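Local coordinates for glucose-6-phosphate isomerase like protein (Thermus thermophilus, PDB 1WIW), which probably isomerises glucose-6-phosphate and mannose-6-phosphate to fructose-6-phosphate, as other members of the PGI/PMI family do, at residues V179-S191 against T265-D279. Residues are numbered along the deposited sequence; the frame is centred on the assembly and turned at random.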
ATOM      1  N   VAL B 179       7.317  -2.222  -6.733  1.00  5.74           N
ATOM      2  CA  VAL B 179       7.819  -3.532  -7.128  1.00  5.91           C
ATOM      3  C   VAL B 179       6.657  -4.496  -7.335  1.00  6.97           C
ATOM      4  O   VAL B 179       6.690  -5.336  -8.238  1.00  8.34           O
ATOM      5  CB  VAL B 179       8.806  -4.110  -6.086  1.00  6.62           C
ATOM      6  CG1 VAL B 179       9.132  -5.564  -6.426  1.00  4.68           C
ATOM      7  CG2 VAL B 179      10.108  -3.287  -6.087  1.00  5.10           C
ATOM      8  N   GLN B 180       5.629  -4.378  -6.499  1.00  6.35           N
ATOM      9  CA  GLN B 180       4.445  -5.229  -6.637  1.00  6.33           C
ATOM     10  C   GLN B 180       3.884  -4.982  -8.037  1.00  7.57           C
ATOM     11  O   GLN B 180       3.455  -5.912  -8.725  1.00  7.31           O
ATOM     12  CB  GLN B 180       3.391  -4.855  -5.590  1.00  6.86           C
ATOM     13  CG  GLN B 180       2.145  -5.742  -5.592  1.00  5.09           C
ATOM     14  CD  GLN B 180       1.139  -5.335  -4.523  1.00  8.65           C
ATOM     15  OE1 GLN B 180       0.262  -6.119  -4.144  1.00  9.46           O
ATOM     16  NE2 GLN B 180       1.251  -4.104  -4.043  1.00  7.44           N
ATOM     17  N   THR B 181       3.899  -3.716  -8.450  1.00  5.57           N
ATOM     18  CA  THR B 181       3.407  -3.324  -9.767  1.00  6.95           C
ATOM     19  C   THR B 181       4.272  -3.890 -10.891  1.00  8.21           C
ATOM     20  O   THR B 181       3.753  -4.302 -11.936  1.00  9.05           O
ATOM     21  CB  THR B 181       3.333  -1.784  -9.883  1.00  6.92           C
ATOM     22  OG1 THR B 181       2.212  -1.310  -9.129  1.00  9.01           O
ATOM     23  CG2 THR B 181       3.181  -1.340 -11.335  1.00  5.13           C
ATOM     24  N   LEU B 182       5.587  -3.911 -10.684  1.00  7.68           N
ATOM     25  CA  LEU B 182       6.494  -4.455 -11.697  1.00  7.21           C
ATOM     26  C   LEU B 182       6.204  -5.937 -11.935  1.00  7.23           C
ATOM     27  O   LEU B 182       6.198  -6.400 -13.072  1.00  9.09           O
ATOM     28  CB  LEU B 182       7.958  -4.289 -11.264  1.00  4.57           C
ATOM     29  CG  LEU B 182       8.585  -2.911 -11.492  1.00  7.78           C
ATOM     30  CD1 LEU B 182       9.930  -2.818 -10.789  1.00  7.93           C
ATOM     31  CD2 LEU B 182       8.743  -2.670 -12.992  1.00  9.42           C
ATOM     32  N   PHE B 183       5.962  -6.678 -10.859  1.00  6.29           N
ATOM     33  CA  PHE B 183       5.687  -8.107 -10.979  1.00  7.81           C
ATOM     34  C   PHE B 183       4.341  -8.428 -11.612  1.00  7.78           C
ATOM     35  O   PHE B 183       4.162  -9.492 -12.212  1.00  8.49           O
ATOM     36  CB  PHE B 183       5.830  -8.781  -9.616  1.00  6.70           C
ATOM     37  CG  PHE B 183       7.250  -9.156  -9.295  1.00  7.09           C
ATOM     38  CD1 PHE B 183       7.723 -10.436  -9.569  1.00 10.33           C
ATOM     39  CD2 PHE B 183       8.143  -8.201  -8.825  1.00  6.61           C
ATOM     40  CE1 PHE B 183       9.069 -10.759  -9.390  1.00  9.65           C
ATOM     41  CE2 PHE B 183       9.491  -8.509  -8.640  1.00  9.53           C
ATOM     42  CZ  PHE B 183       9.954  -9.792  -8.924  1.00 11.33           C
ATOM     43  N   ALA B 184       3.392  -7.513 -11.490  1.00  8.35           N
ATOM     44  CA  ALA B 184       2.090  -7.740 -12.097  1.00  9.22           C
ATOM     45  C   ALA B 184       2.167  -7.370 -13.578  1.00  9.59           C
ATOM     46  O   ALA B 184       1.737  -8.136 -14.439  1.00 10.07           O
ATOM     47  CB  ALA B 184       1.018  -6.906 -11.402  1.00  7.55           C
ATOM     48  N   ARG B 185       2.745  -6.213 -13.882  1.00  8.23           N
ATOM     49  CA  ARG B 185       2.799  -5.789 -15.274  1.00  9.15           C
ATOM     50  C   ARG B 185       3.786  -6.532 -16.162  1.00  7.94           C
ATOM     51  O   ARG B 185       3.496  -6.789 -17.332  1.00  5.64           O
ATOM     52  CB  ARG B 185       3.068  -4.286 -15.401  1.00 11.99           C
ATOM     53  CG  ARG B 185       2.660  -3.814 -16.792  1.00 18.19           C
ATOM     54  CD  ARG B 185       3.432  -2.636 -17.325  1.00 21.59           C
ATOM     55  NE  ARG B 185       3.028  -1.383 -16.715  1.00 23.38           N
ATOM     56  CZ  ARG B 185       2.940  -0.236 -17.378  1.00 20.60           C
ATOM     57  NH1 ARG B 185       2.571   0.864 -16.741  1.00 20.34           N
ATOM     58  NH2 ARG B 185       3.199  -0.197 -18.678  1.00 18.90           N
ATOM     59  N   VAL B 186       4.947  -6.870 -15.609  1.00  5.84           N
ATOM     60  CA  VAL B 186       5.981  -7.571 -16.358  1.00  6.06           C
ATOM     61  C   VAL B 186       5.909  -9.089 -16.189  1.00  8.05           C
ATOM     62  O   VAL B 186       5.885  -9.825 -17.177  1.00  9.12           O
ATOM     63  CB  VAL B 186       7.379  -7.075 -15.941  1.00  7.93           C
ATOM     64  CG1 VAL B 186       8.470  -7.884 -16.647  1.00  8.70           C
ATOM     65  CG2 VAL B 186       7.520  -5.598 -16.283  1.00  6.52           C
ATOM     66  N   ALA B 187       5.863  -9.559 -14.943  1.00  5.82           N
ATOM     67  CA  ALA B 187       5.810 -10.997 -14.693  1.00  7.30           C
ATOM     68  C   ALA B 187       4.385 -11.554 -14.754  1.00  7.58           C
ATOM     69  O   ALA B 187       4.191 -12.771 -14.741  1.00  8.70           O
ATOM     70  CB  ALA B 187       6.451 -11.319 -13.336  1.00  5.12           C
ATOM     71  N   LYS B 188       3.397 -10.664 -14.839  1.00  7.17           N
ATOM     72  CA  LYS B 188       1.994 -11.063 -14.915  1.00  7.51           C
ATOM     73  C   LYS B 188       1.667 -11.960 -13.716  1.00  8.18           C
ATOM     74  O   LYS B 188       0.822 -12.860 -13.805  1.00  6.67           O
ATOM     75  CB  LYS B 188       1.737 -11.835 -16.222  1.00  9.51           C
ATOM     76  CG  LYS B 188       2.293 -11.176 -17.497  1.00  9.13           C
ATOM     77  CD  LYS B 188       1.666  -9.814 -17.755  1.00 11.81           C
ATOM     78  CE  LYS B 188       2.051  -9.256 -19.124  1.00 10.96           C
ATOM     79  NZ  LYS B 188       3.515  -8.996 -19.267  1.00 10.62           N
ATOM     80  N   SER B 189       2.339 -11.695 -12.597  1.00  7.89           N
ATOM     81  CA  SER B 189       2.176 -12.492 -11.386  1.00  7.36           C
ATOM     82  C   SER B 189       1.772 -11.695 -10.155  1.00  7.56           C
ATOM     83  O   SER B 189       2.055 -10.505 -10.034  1.00  8.47           O
ATOM     84  CB  SER B 189       3.476 -13.252 -11.082  1.00  7.35           C
ATOM     85  OG  SER B 189       3.831 -14.115 -12.154  1.00 10.00           O
ATOM     86  N   LEU B 190       1.118 -12.389  -9.234  1.00  9.53           N
ATOM     87  CA  LEU B 190       0.636 -11.812  -7.993  1.00 11.09           C
ATOM     88  C   LEU B 190       1.747 -11.752  -6.944  1.00  8.61           C
ATOM     89  O   LEU B 190       2.608 -12.623  -6.897  1.00  6.56           O
ATOM     90  CB  LEU B 190      -0.517 -12.671  -7.465  1.00 14.55           C
ATOM     91  CG  LEU B 190      -1.261 -12.237  -6.205  1.00 17.74           C
ATOM     92  CD1 LEU B 190      -2.060 -10.982  -6.508  1.00 20.04           C
ATOM     93  CD2 LEU B 190      -2.193 -13.359  -5.740  1.00 20.61           C
ATOM     94  N   SER B 191       1.716 -10.714  -6.114  1.00  8.61           N
ATOM     95  CA  SER B 191       2.669 -10.536  -5.024  1.00  7.66           C
ATOM     96  C   SER B 191       1.980  -9.632  -4.015  1.00  9.75           C
ATOM     97  O   SER B 191       0.928  -9.059  -4.309  1.00  9.91           O
ATOM     98  CB  SER B 191       3.968  -9.879  -5.509  1.00  8.13           C
ATOM     99  OG  SER B 191       3.750  -8.559  -5.981  1.00  9.62           O
ATOM    100  N   THR B 265      14.249  -8.836 -12.503  1.00  5.59           N
ATOM    101  CA  THR B 265      13.809 -10.076 -11.878  1.00  5.50           C
ATOM    102  C   THR B 265      12.421 -10.445 -12.410  1.00  5.75           C
ATOM    103  O   THR B 265      12.177 -11.591 -12.786  1.00  5.31           O
ATOM    104  CB  THR B 265      13.769  -9.927 -10.341  1.00  6.42           C
ATOM    105  OG1 THR B 265      15.088  -9.627  -9.862  1.00  6.12           O
ATOM    106  CG2 THR B 265      13.271 -11.210  -9.682  1.00  4.87           C
ATOM    107  N   ALA B 266      11.527  -9.461 -12.449  1.00  3.84           N
ATOM    108  CA  ALA B 266      10.173  -9.666 -12.949  1.00  5.92           C
ATOM    109  C   ALA B 266      10.231 -10.121 -14.408  1.00  5.30           C
ATOM    110  O   ALA B 266       9.431 -10.950 -14.835  1.00  6.32           O
ATOM    111  CB  ALA B 266       9.375  -8.372 -12.834  1.00  2.03           C
ATOM    112  N   TYR B 267      11.183  -9.570 -15.161  1.00  6.75           N
ATOM    113  CA  TYR B 267      11.368  -9.920 -16.572  1.00  5.46           C
ATOM    114  C   TYR B 267      11.660 -11.414 -16.705  1.00  8.27           C
ATOM    115  O   TYR B 267      11.016 -12.123 -17.491  1.00  6.24           O
ATOM    116  CB  TYR B 267      12.539  -9.123 -17.164  1.00  7.41           C
ATOM    117  CG  TYR B 267      12.935  -9.537 -18.575  1.00  7.00           C
ATOM    118  CD1 TYR B 267      12.214  -9.098 -19.689  1.00  4.87           C
ATOM    119  CD2 TYR B 267      14.005 -10.403 -18.787  1.00  6.63           C
ATOM    120  CE1 TYR B 267      12.552  -9.519 -20.987  1.00  6.04           C
ATOM    121  CE2 TYR B 267      14.350 -10.832 -20.076  1.00  8.04           C
ATOM    122  CZ  TYR B 267      13.621 -10.390 -21.168  1.00  8.75           C
ATOM    123  OH  TYR B 267      13.949 -10.848 -22.430  1.00  8.79           O
ATOM    124  N   TYR B 268      12.647 -11.880 -15.943  1.00  7.05           N
ATOM    125  CA  TYR B 268      13.031 -13.289 -15.959  1.00  7.17           C
ATOM    126  C   TYR B 268      11.928 -14.204 -15.425  1.00  8.26           C
ATOM    127  O   TYR B 268      11.763 -15.321 -15.913  1.00  9.51           O
ATOM    128  CB  TYR B 268      14.325 -13.494 -15.161  1.00  8.20           C
ATOM    129  CG  TYR B 268      15.541 -12.920 -15.857  1.00  9.77           C
ATOM    130  CD1 TYR B 268      16.348 -11.963 -15.232  1.00  7.81           C
ATOM    131  CD2 TYR B 268      15.864 -13.305 -17.166  1.00  7.19           C
ATOM    132  CE1 TYR B 268      17.451 -11.394 -15.900  1.00  8.00           C
ATOM    133  CE2 TYR B 268      16.958 -12.746 -17.839  1.00  9.10           C
ATOM    134  CZ  TYR B 268      17.743 -11.790 -17.204  1.00  7.51           C
ATOM    135  OH  TYR B 268      18.793 -11.208 -17.885  1.00  9.77           O
ATOM    136  N   LEU B 269      11.163 -13.739 -14.440  1.00  5.63           N
ATOM    137  CA  LEU B 269      10.090 -14.572 -13.905  1.00  6.90           C
ATOM    138  C   LEU B 269       9.046 -14.824 -14.994  1.00  7.58           C
ATOM    139  O   LEU B 269       8.541 -15.936 -15.136  1.00  8.72           O
ATOM    140  CB  LEU B 269       9.441 -13.910 -12.684  1.00  6.39           C
ATOM    141  CG  LEU B 269       8.282 -14.676 -12.026  1.00  8.04           C
ATOM    142  CD1 LEU B 269       8.715 -16.096 -11.656  1.00  7.82           C
ATOM    143  CD2 LEU B 269       7.828 -13.932 -10.787  1.00  6.56           C
ATOM    144  N   ALA B 270       8.721 -13.789 -15.765  1.00  8.94           N
ATOM    145  CA  ALA B 270       7.756 -13.940 -16.848  1.00  7.37           C
ATOM    146  C   ALA B 270       8.259 -15.010 -17.817  1.00  8.16           C
ATOM    147  O   ALA B 270       7.487 -15.866 -18.264  1.00  8.34           O
ATOM    148  CB  ALA B 270       7.570 -12.615 -17.585  1.00  9.38           C
ATOM    149  N   LEU B 271       9.554 -14.965 -18.133  1.00  7.82           N
ATOM    150  CA  LEU B 271      10.138 -15.948 -19.041  1.00  8.91           C
ATOM    151  C   LEU B 271      10.016 -17.352 -18.453  1.00  9.56           C
ATOM    152  O   LEU B 271       9.774 -18.315 -19.182  1.00 10.27           O
ATOM    153  CB  LEU B 271      11.610 -15.620 -19.335  1.00 10.92           C
ATOM    154  CG  LEU B 271      11.869 -14.282 -20.044  1.00 12.56           C
ATOM    155  CD1 LEU B 271      13.311 -14.232 -20.546  1.00 13.76           C
ATOM    156  CD2 LEU B 271      10.912 -14.123 -21.218  1.00 12.85           C
ATOM    157  N   LEU B 272      10.179 -17.472 -17.140  1.00  7.77           N
ATOM    158  CA  LEU B 272      10.049 -18.774 -16.488  1.00  8.57           C
ATOM    159  C   LEU B 272       8.619 -19.318 -16.612  1.00  9.79           C
ATOM    160  O   LEU B 272       8.413 -20.530 -16.675  1.00 10.30           O
ATOM    161  CB  LEU B 272      10.452 -18.680 -15.012  1.00 10.63           C
ATOM    162  CG  LEU B 272      11.947 -18.473 -14.734  1.00  9.88           C
ATOM    163  CD1 LEU B 272      12.182 -18.363 -13.234  1.00 11.65           C
ATOM    164  CD2 LEU B 272      12.739 -19.640 -15.302  1.00  9.82           C
ATOM    165  N   TYR B 273       7.633 -18.426 -16.647  1.00  7.83           N
ATOM    166  CA  TYR B 273       6.242 -18.849 -16.802  1.00  8.86           C
ATOM    167  C   TYR B 273       5.887 -18.945 -18.285  1.00  9.93           C
ATOM    168  O   TYR B 273       4.768 -19.294 -18.645  1.00  9.65           O
ATOM    169  CB  TYR B 273       5.286 -17.866 -16.118  1.00  9.79           C
ATOM    170  CG  TYR B 273       5.294 -17.950 -14.610  1.00 12.42           C
ATOM    171  CD1 TYR B 273       5.121 -19.173 -13.963  1.00 10.78           C
ATOM    172  CD2 TYR B 273       5.450 -16.803 -13.824  1.00 11.82           C
ATOM    173  CE1 TYR B 273       5.102 -19.257 -12.577  1.00 13.13           C
ATOM    174  CE2 TYR B 273       5.429 -16.878 -12.431  1.00 12.66           C
ATOM    175  CZ  TYR B 273       5.255 -18.110 -11.818  1.00 13.25           C
ATOM    176  OH  TYR B 273       5.215 -18.198 -10.444  1.00 14.47           O
ATOM    177  N   GLY B 274       6.849 -18.617 -19.139  1.00 10.83           N
ATOM    178  CA  GLY B 274       6.623 -18.682 -20.572  1.00 11.93           C
ATOM    179  C   GLY B 274       5.650 -17.655 -21.114  1.00 12.36           C
ATOM    180  O   GLY B 274       4.978 -17.901 -22.113  1.00 11.10           O
ATOM    181  N   VAL B 275       5.547 -16.506 -20.456  1.00 12.75           N
ATOM    182  CA  VAL B 275       4.648 -15.469 -20.943  1.00 13.15           C
ATOM    183  C   VAL B 275       5.443 -14.248 -21.366  1.00 12.20           C
ATOM    184  O   VAL B 275       6.573 -14.033 -20.920  1.00 11.33           O
ATOM    185  CB  VAL B 275       3.602 -15.048 -19.883  1.00 16.23           C
ATOM    186  CG1 VAL B 275       2.692 -16.229 -19.556  1.00 16.30           C
ATOM    187  CG2 VAL B 275       4.296 -14.521 -18.633  1.00 16.94           C
ATOM    188  N   ASP B 276       4.849 -13.460 -22.247  1.00  9.42           N
ATOM    189  CA  ASP B 276       5.491 -12.262 -22.746  1.00 10.47           C
ATOM    190  C   ASP B 276       5.560 -11.223 -21.627  1.00  9.46           C
ATOM    191  O   ASP B 276       4.538 -10.838 -21.068  1.00  8.56           O
ATOM    192  CB  ASP B 276       4.693 -11.699 -23.922  1.00 11.96           C
ATOM    193  CG  ASP B 276       5.440 -10.609 -24.666  1.00 14.49           C
ATOM    194  OD1 ASP B 276       6.367 -10.012 -24.079  1.00 12.52           O
ATOM    195  OD2 ASP B 276       5.093 -10.345 -25.837  1.00 17.25           O
ATOM    196  N   PRO B 277       6.773 -10.768 -21.283  1.00 10.06           N
ATOM    197  CA  PRO B 277       6.970  -9.764 -20.229  1.00  9.79           C
ATOM    198  C   PRO B 277       6.510  -8.372 -20.676  1.00 11.83           C
ATOM    199  O   PRO B 277       6.293  -7.481 -19.850  1.00  9.71           O
ATOM    200  CB  PRO B 277       8.472  -9.823 -19.979  1.00  9.16           C
ATOM    201  CG  PRO B 277       9.018 -10.161 -21.340  1.00 12.20           C
ATOM    202  CD  PRO B 277       8.064 -11.225 -21.828  1.00  9.39           C
ATOM    203  N   GLY B 278       6.355  -8.194 -21.987  1.00 11.96           N
ATOM    204  CA  GLY B 278       5.922  -6.909 -22.511  1.00 14.97           C
ATOM    205  C   GLY B 278       4.437  -6.671 -22.300  1.00 16.58           C
ATOM    206  O   GLY B 278       3.715  -7.582 -21.894  1.00 15.95           O
ATOM    207  N   ASP B 279       3.980  -5.450 -22.572  1.00 17.93           N
ATOM    208  CA  ASP B 279       2.573  -5.100 -22.407  1.00 21.72           C
ATOM    209  C   ASP B 279       1.731  -5.650 -23.555  1.00 25.32           C
ATOM    210  O   ASP B 279       0.609  -6.114 -23.354  1.00 26.24           O
ATOM    211  CB  ASP B 279       2.382  -3.575 -22.369  1.00 19.35           C
ATOM    212  CG  ASP B 279       2.988  -2.924 -21.128  1.00 17.06           C
ATOM    213  OD1 ASP B 279       3.183  -3.620 -20.106  1.00 12.58           O
ATOM    214  OD2 ASP B 279       3.250  -1.704 -21.175  1.00 14.45           O
TER
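The Phe183 ring lies with one face against Ala266, whose CB sits 4.0 Å from the ring centroid, directly on the normal, in a CH-pi contact; Leu269 CD2 and Thr265 CG2 meet its edge, the former 3.7 Å from CE1. This is helix-helix packing within the C-terminal SIS domain: the segments 179-185 and 265-272 run roughly parallel, crossing at -30°, and strand 164-168 adds Phe167 against the same ring. Small residues bring the two segments close, Ala187 CB lying 3.4 Å from Ala266 O. With CG1 anti to the backbone N (chi1 176°), Val186 reaches over the backbone of Ala266 and Tyr267 and touches Pro277 CB. Beyond the helices, Lys188 folds back through bends at chi2 and chi4, and its ammonium group is gripped by carbonyls of both segments: Asp276 O at 2.8 Å from NZ, in the carbonyl plane on a lone pair, Gly278 O from above its plane, and Arg185 O. A methionine in place of Lys188 takes away the donor these carbonyls share and would probably loosen the tie between the two segments, though Gly278 O would keep its bond to His280. Arg185, whose NH1 also pairs with Glu46 and with Glu200 of the second subunit, crosses Asp279 obliquely; in a salt bridge, its NH2 meets Asp279 OD2 on the syn side at 2.9 Å, tilted out of the carboxylate plane, a bent bond of 134°.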